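Local coordinates for protein acyl-CoA dehydrogenase FadE3 (Mycobacterium smegmatis, PDB 4IV6) that belongs to the acyl-CoA dehydrogenase family and binds dihydroflavine-adenine dinucleotide within a four-chain assembly, at residues L120-L126 / S164-M170; Q107-Y111 / L187-K191; T156-R162 / V197-K203; I52-A56 / A88-T93. All blocks are in the same frame, centred on the assembly; numbering follows the deposited sequence.

Contact 1. Residues L120-L126 / S164-M170. With FDA (dihydroflavine-adenine dinucleotide), chain D.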
# COMPACT_ATOMS: atom_id res chain seq x y z
N LEU B 120 28.46 20.36 28.19
CA LEU B 120 28.03 19.05 28.64
C LEU B 120 26.89 18.55 27.75
O LEU B 120 25.92 19.26 27.57
CB LEU B 120 27.55 19.12 30.07
CG LEU B 120 26.88 17.86 30.63
CD1 LEU B 120 27.86 16.72 30.70
CD2 LEU B 120 26.34 18.18 32.01
N ARG B 121 27.01 17.33 27.26
CA ARG B 121 25.96 16.67 26.52
C ARG B 121 25.35 15.51 27.29
O ARG B 121 26.03 14.83 28.08
CB ARG B 121 26.53 16.17 25.21
CG ARG B 121 26.71 17.30 24.21
CD ARG B 121 27.43 16.84 22.98
NE ARG B 121 26.65 15.90 22.22
CZ ARG B 121 27.14 15.20 21.21
NH1 ARG B 121 28.40 15.37 20.82
NH2 ARG B 121 26.35 14.36 20.56
N ALA B 122 24.05 15.29 27.08
CA ALA B 122 23.32 14.24 27.75
C ALA B 122 22.62 13.35 26.74
O ALA B 122 22.27 13.77 25.63
CB ALA B 122 22.31 14.82 28.74
N THR B 123 22.37 12.11 27.17
CA THR B 123 21.59 11.19 26.36
C THR B 123 20.69 10.34 27.25
O THR B 123 20.85 10.34 28.48
CB THR B 123 22.50 10.32 25.51
OG1 THR B 123 21.72 9.55 24.58
CG2 THR B 123 23.33 9.37 26.40
N MET B 124 19.74 9.64 26.63
CA MET B 124 18.78 8.77 27.35
C MET B 124 19.19 7.32 27.24
O MET B 124 19.35 6.83 26.15
CB MET B 124 17.39 8.81 26.71
CG MET B 124 16.66 10.13 26.74
SD MET B 124 16.23 10.64 28.41
CE MET B 124 15.35 9.22 29.00
N ALA B 125 19.26 6.61 28.37
CA ALA B 125 19.55 5.19 28.37
C ALA B 125 18.40 4.35 28.94
O ALA B 125 18.29 4.15 30.17
CB ALA B 125 20.84 4.91 29.11
N LEU B 126 17.58 3.83 28.05
CA LEU B 126 16.44 2.98 28.40
C LEU B 126 16.65 1.55 27.93
O LEU B 126 16.50 0.62 28.69
CB LEU B 126 15.14 3.48 27.78
CG LEU B 126 14.66 4.91 27.96
CD1 LEU B 126 13.19 5.06 27.59
CD2 LEU B 126 14.86 5.39 29.35
N SER B 164 28.54 11.97 25.41
CA SER B 164 27.68 12.50 26.46
C SER B 164 28.20 12.14 27.85
O SER B 164 28.32 10.95 28.18
CB SER B 164 26.25 11.97 26.33
OG SER B 164 25.68 12.36 25.11
N ASP B 165 28.47 13.13 28.68
CA ASP B 165 28.93 12.82 30.02
C ASP B 165 27.86 12.88 31.11
O ASP B 165 28.18 12.74 32.29
CB ASP B 165 30.14 13.68 30.34
CG ASP B 165 31.39 13.18 29.61
OD1 ASP B 165 31.37 12.07 29.00
OD2 ASP B 165 32.40 13.88 29.65
N LEU B 166 26.60 13.06 30.72
CA LEU B 166 25.46 12.79 31.62
C LEU B 166 24.50 11.86 30.92
O LEU B 166 24.12 12.10 29.78
CB LEU B 166 24.74 14.07 32.01
CG LEU B 166 23.55 13.94 32.97
CD1 LEU B 166 24.01 13.50 34.34
CD2 LEU B 166 22.83 15.25 33.04
N VAL B 167 24.10 10.80 31.60
CA VAL B 167 23.20 9.81 31.01
C VAL B 167 21.99 9.68 31.94
O VAL B 167 22.13 9.48 33.14
CB VAL B 167 23.94 8.46 30.82
CG1 VAL B 167 22.99 7.38 30.33
CG2 VAL B 167 25.11 8.62 29.85
N ALA B 168 20.80 9.91 31.39
CA ALA B 168 19.56 9.68 32.10
C ALA B 168 19.23 8.19 32.00
O ALA B 168 18.76 7.71 30.97
CB ALA B 168 18.44 10.53 31.53
N LEU B 169 19.47 7.48 33.09
CA LEU B 169 19.42 6.02 33.10
C LEU B 169 18.14 5.54 33.73
O LEU B 169 17.91 5.78 34.91
CB LEU B 169 20.59 5.48 33.92
CG LEU B 169 20.74 3.96 33.97
CD1 LEU B 169 21.20 3.41 32.61
CD2 LEU B 169 21.75 3.58 35.03
N MET B 170 17.31 4.83 32.97
CA MET B 170 16.10 4.23 33.53
C MET B 170 16.51 2.88 34.09
O MET B 170 17.13 2.07 33.38
CB MET B 170 15.01 4.09 32.49
CG MET B 170 13.68 3.58 33.06
SD MET B 170 12.38 3.41 31.80
CE MET B 170 11.86 5.09 31.63
PA FDA D . 11.95 -5.64 20.45
O1A FDA D . 11.22 -4.99 21.60
O2A FDA D . 12.79 -6.86 20.67
O5B FDA D . 10.87 -5.94 19.30
C5B FDA D . 11.17 -6.73 18.13
C4B FDA D . 9.94 -6.74 17.21
O4B FDA D . 8.76 -7.16 17.91
C3B FDA D . 9.61 -5.36 16.69
O3B FDA D . 8.96 -5.48 15.40
C2B FDA D . 8.67 -4.84 17.75
O2B FDA D . 7.81 -3.78 17.31
C1B FDA D . 7.85 -6.08 18.00
N9A FDA D . 7.17 -6.08 19.32
C8A FDA D . 7.78 -6.22 20.52
N7A FDA D . 6.86 -6.23 21.51
C5A FDA D . 5.65 -6.07 20.93
C6A FDA D . 4.27 -5.98 21.38
N6A FDA D . 4.00 -6.06 22.68
N1A FDA D . 3.27 -5.82 20.48
C2A FDA D . 3.54 -5.77 19.16
N3A FDA D . 4.80 -5.84 18.66
C4A FDA D . 5.85 -6.00 19.49
N1 FDA D . 17.45 3.35 22.92
C2 FDA D . 17.79 4.14 23.94
O2 FDA D . 17.39 3.85 25.09
N3 FDA D . 18.54 5.24 23.77
C4 FDA D . 19.04 5.63 22.60
O4 FDA D . 19.77 6.65 22.50
C4X FDA D . 18.68 4.83 21.41
N5 FDA D . 19.14 5.10 20.17
C5X FDA D . 19.14 4.12 19.23
C6 FDA D . 19.96 4.21 18.10
C7 FDA D . 19.95 3.22 17.11
C7M FDA D . 20.86 3.31 15.92
C8 FDA D . 19.07 2.12 17.24
C8M FDA D . 18.98 1.01 16.22
C9 FDA D . 18.27 2.04 18.37
C9A FDA D . 18.31 3.01 19.37
N10 FDA D . 17.50 2.86 20.52
C10 FDA D . 17.86 3.62 21.66
C1' FDA D . 16.95 1.53 20.78
C2' FDA D . 15.53 1.51 20.24
O2' FDA D . 14.68 2.38 21.01
C3' FDA D . 15.02 0.07 20.27
O3' FDA D . 15.62 -0.62 19.18
C4' FDA D . 13.52 -0.04 20.16
O4' FDA D . 13.01 0.24 21.47
C5' FDA D . 13.07 -1.46 19.78
O5' FDA D . 13.70 -2.37 20.65
P FDA D . 14.15 -3.85 20.29
O1P FDA D . 14.55 -4.43 21.63
O2P FDA D . 15.15 -3.81 19.19
O3P FDA D . 12.78 -4.48 19.71
O HOH W 1 24.40 14.10 23.14
O HOH W 2 29.43 15.60 27.46

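Contact 2. Residues Q107-Y111 / L187-K191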
# COMPACT_ATOMS: atom_id res chain seq x y z
N GLN B 107 19.88 20.23 40.79
CA GLN B 107 20.18 19.48 39.55
C GLN B 107 20.13 20.35 38.32
O GLN B 107 21.00 20.26 37.45
CB GLN B 107 19.18 18.33 39.35
CG GLN B 107 19.25 17.28 40.43
CD GLN B 107 18.20 16.19 40.27
OE1 GLN B 107 16.99 16.44 40.14
NE2 GLN B 107 18.67 14.97 40.30
N LYS B 108 19.06 21.14 38.24
CA LYS B 108 18.88 22.09 37.16
C LYS B 108 20.08 23.04 37.07
O LYS B 108 20.65 23.22 35.99
CB LYS B 108 17.56 22.85 37.32
CG LYS B 108 16.35 21.97 37.06
CD LYS B 108 15.06 22.77 37.00
CE LYS B 108 14.67 23.28 38.36
NZ LYS B 108 13.28 23.78 38.33
N GLN B 109 20.49 23.59 38.22
CA GLN B 109 21.62 24.48 38.27
C GLN B 109 22.95 23.78 37.97
O GLN B 109 23.83 24.37 37.37
CB GLN B 109 21.69 25.16 39.65
CG GLN B 109 22.64 26.35 39.73
CD GLN B 109 22.45 27.35 38.59
OE1 GLN B 109 21.32 27.69 38.22
NE2 GLN B 109 23.57 27.79 38.00
N LYS B 110 23.08 22.54 38.41
CA LYS B 110 24.32 21.80 38.19
C LYS B 110 24.58 21.50 36.71
O LYS B 110 25.72 21.55 36.26
CB LYS B 110 24.26 20.49 38.95
CG LYS B 110 25.47 19.62 38.69
CD LYS B 110 25.55 18.51 39.68
CE LYS B 110 26.99 18.04 39.72
NZ LYS B 110 27.09 16.88 40.63
N TYR B 111 23.52 21.18 35.97
CA TYR B 111 23.64 20.61 34.62
C TYR B 111 23.19 21.50 33.45
O TYR B 111 23.85 21.53 32.41
CB TYR B 111 22.85 19.30 34.57
CG TYR B 111 23.46 18.20 35.41
CD1 TYR B 111 24.83 17.87 35.31
CD2 TYR B 111 22.68 17.46 36.28
CE1 TYR B 111 25.39 16.86 36.09
CE2 TYR B 111 23.24 16.46 37.06
CZ TYR B 111 24.58 16.16 36.97
OH TYR B 111 25.11 15.14 37.74
N LEU B 187 17.83 7.90 36.95
CA LEU B 187 18.97 8.48 37.63
C LEU B 187 19.82 9.22 36.62
O LEU B 187 19.98 8.76 35.48
CB LEU B 187 19.82 7.39 38.32
CG LEU B 187 19.20 6.40 39.32
CD1 LEU B 187 20.30 5.58 40.00
CD2 LEU B 187 18.36 7.07 40.37
N LEU B 188 20.34 10.37 37.03
CA LEU B 188 21.24 11.16 36.21
C LEU B 188 22.66 10.71 36.55
O LEU B 188 23.18 11.07 37.56
CB LEU B 188 21.07 12.65 36.51
CG LEU B 188 19.62 13.15 36.42
CD1 LEU B 188 19.51 14.58 36.88
CD2 LEU B 188 19.14 13.01 35.01
N VAL B 189 23.25 9.91 35.69
CA VAL B 189 24.52 9.24 35.93
C VAL B 189 25.65 9.88 35.15
O VAL B 189 25.60 9.97 33.92
CB VAL B 189 24.38 7.77 35.48
CG1 VAL B 189 25.67 6.99 35.71
CG2 VAL B 189 23.22 7.14 36.23
N GLU B 190 26.68 10.30 35.87
CA GLU B 190 27.92 10.74 35.25
C GLU B 190 28.85 9.54 34.97
O GLU B 190 28.59 8.41 35.38
CB GLU B 190 28.63 11.77 36.16
CG GLU B 190 27.73 12.94 36.52
CD GLU B 190 28.43 14.00 37.35
OE1 GLU B 190 29.59 13.82 37.76
OE2 GLU B 190 27.81 15.03 37.60
N LYS B 191 29.94 9.81 34.26
CA LYS B 191 30.91 8.79 33.90
C LYS B 191 31.78 8.36 35.11
O LYS B 191 32.95 8.72 35.22
CB LYS B 191 31.78 9.28 32.74
CG LYS B 191 31.02 9.51 31.42
CD LYS B 191 30.57 8.20 30.79
CE LYS B 191 29.58 8.39 29.65
NZ LYS B 191 30.21 8.99 28.45
O HOH W 3 23.62 13.43 38.87

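Contact 3. Residues T156-R162 / V197-K203. With FDA (dihydroflavine-adenine dinucleotide), chain D.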
# COMPACT_ATOMS: atom_id res chain seq x y z
N THR B 156 21.86 -1.05 25.80
CA THR B 156 22.47 -1.05 24.49
C THR B 156 21.71 -0.15 23.53
O THR B 156 20.62 0.33 23.84
CB THR B 156 22.61 -2.45 23.93
OG1 THR B 156 23.56 -2.44 22.86
CG2 THR B 156 21.26 -3.00 23.44
N TRP B 157 22.34 0.09 22.38
CA TRP B 157 21.90 1.06 21.38
C TRP B 157 21.80 2.47 21.94
O TRP B 157 20.95 3.25 21.51
CB TRP B 157 20.53 0.66 20.77
CG TRP B 157 20.58 -0.50 19.86
CD1 TRP B 157 19.90 -1.69 20.01
CD2 TRP B 157 21.31 -0.60 18.64
NE1 TRP B 157 20.19 -2.52 18.96
CE2 TRP B 157 21.05 -1.88 18.10
CE3 TRP B 157 22.18 0.25 17.95
CZ2 TRP B 157 21.64 -2.32 16.92
CZ3 TRP B 157 22.76 -0.18 16.77
CH2 TRP B 157 22.49 -1.45 16.26
N ILE B 158 22.68 2.83 22.86
CA ILE B 158 22.58 4.15 23.46
C ILE B 158 23.34 5.17 22.62
O ILE B 158 24.56 5.15 22.54
CB ILE B 158 23.03 4.16 24.93
CG1 ILE B 158 22.23 3.12 25.74
CG2 ILE B 158 22.90 5.57 25.52
CD1 ILE B 158 20.71 3.15 25.49
N SER B 159 22.58 6.06 21.96
CA SER B 159 23.17 7.04 21.07
C SER B 159 23.95 8.11 21.82
O SER B 159 23.58 8.54 22.92
CB SER B 159 22.09 7.70 20.22
OG SER B 159 21.46 6.72 19.39
N ASN B 160 25.04 8.54 21.21
CA ASN B 160 25.91 9.56 21.75
C ASN B 160 26.45 9.24 23.15
O ASN B 160 26.82 10.14 23.90
CB ASN B 160 25.20 10.90 21.79
CG ASN B 160 24.52 11.24 20.49
OD1 ASN B 160 25.15 11.65 19.53
ND2 ASN B 160 23.21 11.16 20.49
N ALA B 161 26.52 7.95 23.51
CA ALA B 161 26.97 7.55 24.83
C ALA B 161 28.40 7.92 25.18
O ALA B 161 28.72 8.11 26.36
CB ALA B 161 26.76 6.06 25.03
N ARG B 162 29.28 7.99 24.19
CA ARG B 162 30.70 8.29 24.41
C ARG B 162 30.89 9.81 24.60
O ARG B 162 31.59 10.26 25.50
CB ARG B 162 31.53 7.78 23.22
CG ARG B 162 33.02 7.65 23.47
CD ARG B 162 33.80 6.94 22.35
NE ARG B 162 33.24 5.62 21.97
CZ ARG B 162 33.35 4.49 22.67
NH1 ARG B 162 33.98 4.46 23.85
NH2 ARG B 162 32.82 3.37 22.21
N VAL B 197 31.51 2.30 28.68
CA VAL B 197 30.92 2.53 27.36
C VAL B 197 31.69 1.62 26.43
O VAL B 197 32.87 1.86 26.10
CB VAL B 197 30.98 4.00 26.94
CG1 VAL B 197 30.31 4.19 25.59
CG2 VAL B 197 30.27 4.84 27.97
N SER B 198 31.03 0.55 26.05
CA SER B 198 31.73 -0.71 25.81
C SER B 198 32.13 -0.88 24.38
O SER B 198 33.23 -1.42 24.13
CB SER B 198 30.92 -1.94 26.31
OG SER B 198 30.47 -1.81 27.66
N ARG B 199 31.29 -0.48 23.44
CA ARG B 199 31.70 -0.49 22.00
C ARG B 199 30.70 0.25 21.10
O ARG B 199 29.54 0.38 21.51
CB ARG B 199 31.85 -1.93 21.49
CG ARG B 199 30.52 -2.64 21.27
CD ARG B 199 30.70 -4.12 21.11
NE ARG B 199 29.43 -4.82 21.22
CZ ARG B 199 28.78 -5.04 22.36
NH1 ARG B 199 29.28 -4.61 23.52
NH2 ARG B 199 27.63 -5.68 22.34
N ASP B 200 31.17 0.78 19.98
CA ASP B 200 30.31 1.40 18.95
C ASP B 200 29.67 0.32 18.10
O ASP B 200 30.38 -0.49 17.54
CB ASP B 200 31.11 2.29 18.03
CG ASP B 200 31.64 3.53 18.72
OD1 ASP B 200 31.37 3.70 19.94
OD2 ASP B 200 32.32 4.34 18.06
N LEU B 201 28.35 0.32 17.98
CA LEU B 201 27.67 -0.75 17.29
C LEU B 201 27.60 -0.43 15.79
O LEU B 201 27.18 0.63 15.42
CB LEU B 201 26.30 -0.95 17.93
CG LEU B 201 26.35 -1.23 19.44
CD1 LEU B 201 24.96 -1.21 20.06
CD2 LEU B 201 27.03 -2.55 19.77
N PRO B 202 28.03 -1.35 14.92
CA PRO B 202 27.97 -1.02 13.50
C PRO B 202 26.55 -1.05 12.92
O PRO B 202 25.75 -1.97 13.22
CB PRO B 202 28.88 -2.06 12.84
CG PRO B 202 28.89 -3.19 13.78
CD PRO B 202 28.80 -2.58 15.16
N LYS B 203 26.24 -0.03 12.13
CA LYS B 203 24.86 0.34 11.76
C LYS B 203 24.70 0.51 10.24
O LYS B 203 25.63 0.90 9.56
CB LYS B 203 24.51 1.72 12.35
CG LYS B 203 24.53 1.84 13.82
CD LYS B 203 24.08 3.20 14.29
CE LYS B 203 25.24 4.19 14.36
NZ LYS B 203 24.77 5.38 15.11
PA FDA D . 11.95 -5.64 20.45
O1A FDA D . 11.22 -4.99 21.60
O2A FDA D . 12.79 -6.86 20.67
O5B FDA D . 10.87 -5.94 19.30
C5B FDA D . 11.17 -6.73 18.13
C4B FDA D . 9.94 -6.74 17.21
O4B FDA D . 8.76 -7.16 17.91
C3B FDA D . 9.61 -5.36 16.69
O3B FDA D . 8.96 -5.48 15.40
C2B FDA D . 8.67 -4.84 17.75
O2B FDA D . 7.81 -3.78 17.31
C1B FDA D . 7.85 -6.08 18.00
N9A FDA D . 7.17 -6.08 19.32
C8A FDA D . 7.78 -6.22 20.52
N7A FDA D . 6.86 -6.23 21.51
C5A FDA D . 5.65 -6.07 20.93
C6A FDA D . 4.27 -5.98 21.38
N6A FDA D . 4.00 -6.06 22.68
N1A FDA D . 3.27 -5.82 20.48
C2A FDA D . 3.54 -5.77 19.16
N3A FDA D . 4.80 -5.84 18.66
C4A FDA D . 5.85 -6.00 19.49
N1 FDA D . 17.45 3.35 22.92
C2 FDA D . 17.79 4.14 23.94
O2 FDA D . 17.39 3.85 25.09
N3 FDA D . 18.54 5.24 23.77
C4 FDA D . 19.04 5.63 22.60
O4 FDA D . 19.77 6.65 22.50
C4X FDA D . 18.68 4.83 21.41
N5 FDA D . 19.14 5.10 20.17
C5X FDA D . 19.14 4.12 19.23
C6 FDA D . 19.96 4.21 18.10
C7 FDA D . 19.95 3.22 17.11
C7M FDA D . 20.86 3.31 15.92
C8 FDA D . 19.07 2.12 17.24
C8M FDA D . 18.98 1.01 16.22
C9 FDA D . 18.27 2.04 18.37
C9A FDA D . 18.31 3.01 19.37
N10 FDA D . 17.50 2.86 20.52
C10 FDA D . 17.86 3.62 21.66
C1' FDA D . 16.95 1.53 20.78
C2' FDA D . 15.53 1.51 20.24
O2' FDA D . 14.68 2.38 21.01
C3' FDA D . 15.02 0.07 20.27
O3' FDA D . 15.62 -0.62 19.18
C4' FDA D . 13.52 -0.04 20.16
O4' FDA D . 13.01 0.24 21.47
C5' FDA D . 13.07 -1.46 19.78
O5' FDA D . 13.70 -2.37 20.65
P FDA D . 14.15 -3.85 20.29
O1P FDA D . 14.55 -4.43 21.63
O2P FDA D . 15.15 -3.81 19.19
O3P FDA D . 12.78 -4.48 19.71

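Contact 4. Residues I52-A56 / A88-T93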
# COMPACT_ATOMS: atom_id res chain seq x y z
N ILE B 52 22.27 25.02 19.34
CA ILE B 52 21.42 23.84 19.11
C ILE B 52 21.15 23.02 20.39
O ILE B 52 20.05 22.45 20.61
CB ILE B 52 22.06 22.90 18.04
CG1 ILE B 52 22.21 23.56 16.68
CG2 ILE B 52 21.26 21.60 17.89
CD1 ILE B 52 20.92 24.00 16.04
N PHE B 53 22.16 22.94 21.26
CA PHE B 53 22.05 22.16 22.46
C PHE B 53 21.32 22.87 23.61
O PHE B 53 21.12 22.27 24.67
CB PHE B 53 23.44 21.65 22.88
CG PHE B 53 23.99 20.64 21.93
CD1 PHE B 53 24.68 21.03 20.81
CD2 PHE B 53 23.79 19.30 22.14
CE1 PHE B 53 25.17 20.09 19.90
CE2 PHE B 53 24.26 18.35 21.24
CZ PHE B 53 24.95 18.75 20.13
N GLY B 54 20.89 24.12 23.39
CA GLY B 54 20.19 24.93 24.39
C GLY B 54 18.79 25.32 23.95
O GLY B 54 18.15 26.17 24.56
N LEU B 55 18.29 24.70 22.88
CA LEU B 55 16.99 25.09 22.31
C LEU B 55 15.80 24.88 23.25
O LEU B 55 14.77 25.49 23.06
CB LEU B 55 16.71 24.33 21.01
CG LEU B 55 17.60 24.67 19.82
CD1 LEU B 55 17.40 23.67 18.71
CD2 LEU B 55 17.33 26.07 19.31
N ALA B 56 15.93 24.00 24.23
CA ALA B 56 14.85 23.81 25.18
C ALA B 56 15.16 24.35 26.59
O ALA B 56 14.44 24.07 27.54
CB ALA B 56 14.47 22.34 25.25
N ALA B 88 22.23 13.71 17.00
CA ALA B 88 23.23 14.18 17.96
C ALA B 88 22.64 14.98 19.10
O ALA B 88 23.21 14.99 20.20
CB ALA B 88 24.28 15.02 17.25
N MET B 89 21.52 15.67 18.84
CA MET B 89 20.92 16.57 19.85
C MET B 89 19.54 16.13 20.40
O MET B 89 19.02 16.76 21.31
CB MET B 89 20.90 18.02 19.33
CG MET B 89 20.25 18.23 17.96
SD MET B 89 18.44 18.29 18.01
CE MET B 89 18.18 19.69 19.02
N GLY B 90 18.98 15.05 19.88
CA GLY B 90 17.64 14.61 20.28
C GLY B 90 17.48 14.18 21.73
O GLY B 90 16.74 14.81 22.51
N GLY B 91 18.18 13.12 22.11
CA GLY B 91 18.23 12.72 23.51
C GLY B 91 18.66 13.81 24.48
O GLY B 91 18.14 13.90 25.59
N HIS B 92 19.59 14.67 24.06
CA HIS B 92 20.03 15.80 24.87
C HIS B 92 18.86 16.72 25.15
O HIS B 92 18.66 17.17 26.28
CB HIS B 92 21.14 16.54 24.14
CG HIS B 92 21.64 17.76 24.83
ND1 HIS B 92 22.75 17.75 25.66
CD2 HIS B 92 21.25 19.05 24.74
CE1 HIS B 92 22.98 18.98 26.09
NE2 HIS B 92 22.09 19.79 25.54
N THR B 93 18.06 17.00 24.14
CA THR B 93 16.85 17.81 24.33
C THR B 93 15.84 17.15 25.30
O THR B 93 15.26 17.81 26.18
CB THR B 93 16.15 18.08 22.99
OG1 THR B 93 17.11 18.53 22.01
CG2 THR B 93 15.07 19.11 23.16
O HOH W 4 18.57 21.02 22.40

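Contact 1. Residues L120-L126 / S164-M170
Ser164 opens the pairing by setting its CB against the carbonyl oxygen of Arg121, while its OG, hydrogen-bonded to Asn160 O, also accepts a hydrogen bond from a water that in turn accepts from Arg121 NE. At Asp165 a second water receives both Asp165 N and Arg121 N, joining the two backbones just before regular pairing begins; the CB of Asp165 rests on Leu120 CD1. From Leu166 the two chains run parallel. Leu166 N donates to Arg121 O in the carbonyl plane, and Leu166 O receives Thr123 N at 3.1 Å while also lying 3.1 Å from the CA of Ala122. Val167 occupies the opposite face. Its CG2 lies alongside Thr123 CG2, both side chains pointing the same way, and its CG1, anti to the backbone N (chi1 175°), presses on Ala125 CB at 3.5 Å, tighter than an ordinary carbon contact. Ala168 is bonded through its N and its O, atoms of successive peptide groups: Ala168 N reaches Thr123 O at 2.9 Å, and Ala168 O receives Ala125 N with an almost straight N-H (172°). Its CB meets the sulfur of Met124. Leu169 CD1 returns to Ala125 CB, and Met170 N closes the pairing on Ala125 O, its CB tight against Leu126 CD2 at 3.4 Å. The outer edge of 120-126 is turned to the flavin: FDA N3 donates to Met124 O at 3.0 Å, and Leu126 N donates to FDA O2 at 3.0 Å. Strand 122-125 thus pairs through one edge and lines the flavin pocket of the acyl-CoA dehydrogenase middle domain with the other.

Contact 2. Residues Q107-Y111 / L187-K191
Tyr111 and Glu190 join helix 105-116 of the N-terminal helical domain to strand 184-190 of the beta-rich middle domain, a helix-on-sheet interface of the acyl-CoA dehydrogenase fold. The phenol donates a hydrogen bond to Glu190 OE2, which lies 2.7 Å from Tyr111 OH. The carboxylate oxygen sits at the ring edge, in its plane, and is approached on its anti side, with ring and carboxylate planes 75° apart. With its O-H committed to Glu190, Tyr111 OH acts toward a water as acceptor, though at a doubtfully short distance. The same water donates to Leu188 O, 2.7 Å from the water oxygen, so it probably links the helix side chain to the strand backbone. Glu190 OE2 has a further, long ion pair with Lys110 NZ at 3.6 Å; the positive charge probably helps to keep the carboxylate ionised. Lys110 also lays its CG over the centre of one face of the Tyr111 ring, CG anti to the backbone N (chi1 176°) and the chain beyond it extended toward Glu190.

Gln107 is satisfied elsewhere: NE2 donates to Leu226 O, and OE1 accepts from Thr104 N. Toward Leu188 the Gln107 amide makes only van der Waals contact. Leu99 of helix 83-102 touches Gln107, Tyr111 and Leu188 alike. A single methyl, Leu188 CD1, reaches both neighbours on the helix, lying 3.5 Å from Gln107 NE2 and 4.2 Å from Tyr111 CE2.

Contact 3. Residues T156-R162 / V197-K203
The backbone of 156-162 turns a corner at Trp157, where Trp157 and Ile158 both face Cys212 in a G1 beta bulge, then makes a type II turn from Ile158 to Ala161; Trp157 lies nearest Leu201 and, past the turn, Arg162 lies nearest Val197. Trp157 is sandwiched. Leu201 CD1 sits over one face in a CH-pi contact, 4.0 Å from the centroid of the six-membered ring, and the flavin methyl C8M lies over the opposite face, displaced toward the rim. With CG anti to its carbonyl carbon (chi1 -72°), the indole is carried over the flavin's dimethylbenzene end. Lys203 CG approaches the indole edge at CZ3, while Lys203 CD rests 3.6 Å from flavin C7M; its ammonium is bound to Val209 O and Tyr206 O. Leu201 CD1 also meets Thr156 OG1.

At the other end, Arg162 bends at chi3 and lays one face of the guanidinium on Val197 CG1. Its NH2 makes a salt bridge to Asp200 OD1 at 2.7 Å, nearly straight at 168°. The oxygen lies in the guanidinium plane but is itself met from above the carboxylate plane; Arg162 NE adds a weak bond to the same atom. Ser159 faces the flavin: Ser159 N donates to FDA O4 at 2.9 Å, and FDA N5 donates to Ser159 OG through a bent N-H (131°), Ser211 OG being a second partner of that hydroxyl. Tyr344 of the second subunit meets Trp157 edge-to-face. Indole, serine and lysine together form a wall of the flavin pocket in the middle domain of an acyl-CoA dehydrogenase.

Contact 4. Residues I52-A56 / A88-T93
Phe53 drives an edge of its ring onto the face of His92, with CD2 over the centre of the imidazole, in a T-shaped pair whose planes stand 84° apart and whose centroids are 5.0 Å apart. The phenyl face is used as well: Met89 CB lies over it, 4.3 Å from the ring centroid, in a CH-pi contact. Phe53 also engages the histidine through its backbone. His92 NE2 donates to Phe53 O at 2.8 Å, the oxygen lying in the imidazole plane and the donor arriving on a carbonyl lone pair, although the N-H is bent.

Met89 bends its chain along the loop residues. Its CG stands between the backbone N and the carbonyl carbon (chi1 53°), from where it meets Ile52 CG2 at 3.5 Å, and further bends bring CE to Leu55 CD1. Ala56 CB touches Thr93 CG2 farther along the helix. Thr93 OG1 donates to Met89 O at 2.7 Å, which also receives Thr93 N from the opposite face of its plane. A water donates to both Ile52 O and Thr93 OG1, linking loop and helix; Tyr71 of helix 68-81 is another partner of this hydroxyl.

The loop after helix 41-50 is thereby seated on helix 83-102. ND1 of His92 accepts from Ala122 N and NE2 donates to Phe53 O, with a weak bond to Met115 O, consistent with a neutral imidazole carrying its proton on NE2 and fixed in rotation.

Contact 4 closes first along the chain, entirely within the N-terminal helical domain. Contact 2 follows, joining that domain to the middle domain; contact 1 is nested in the loop it closes, while contact 3 interlaces with both. Contacts 1 and 2 have centres 9 Å apart and share the three-stranded sheet in which 166-172 lies between 122-125 and 184-190. Contact 3, centred 12 Å from contact 1, belongs to the neighbouring antiparallel sheet, and both reach the flavin. His92 and Ala88 bond to Ala122 and Arg121, tying contact 4 to contact 1, and Lys191 of contact 2 reaches Ser164 O of contact 1 and Ala161 O of contact 3. Helical domain and flavin site are thus connected through the strand at 122-125.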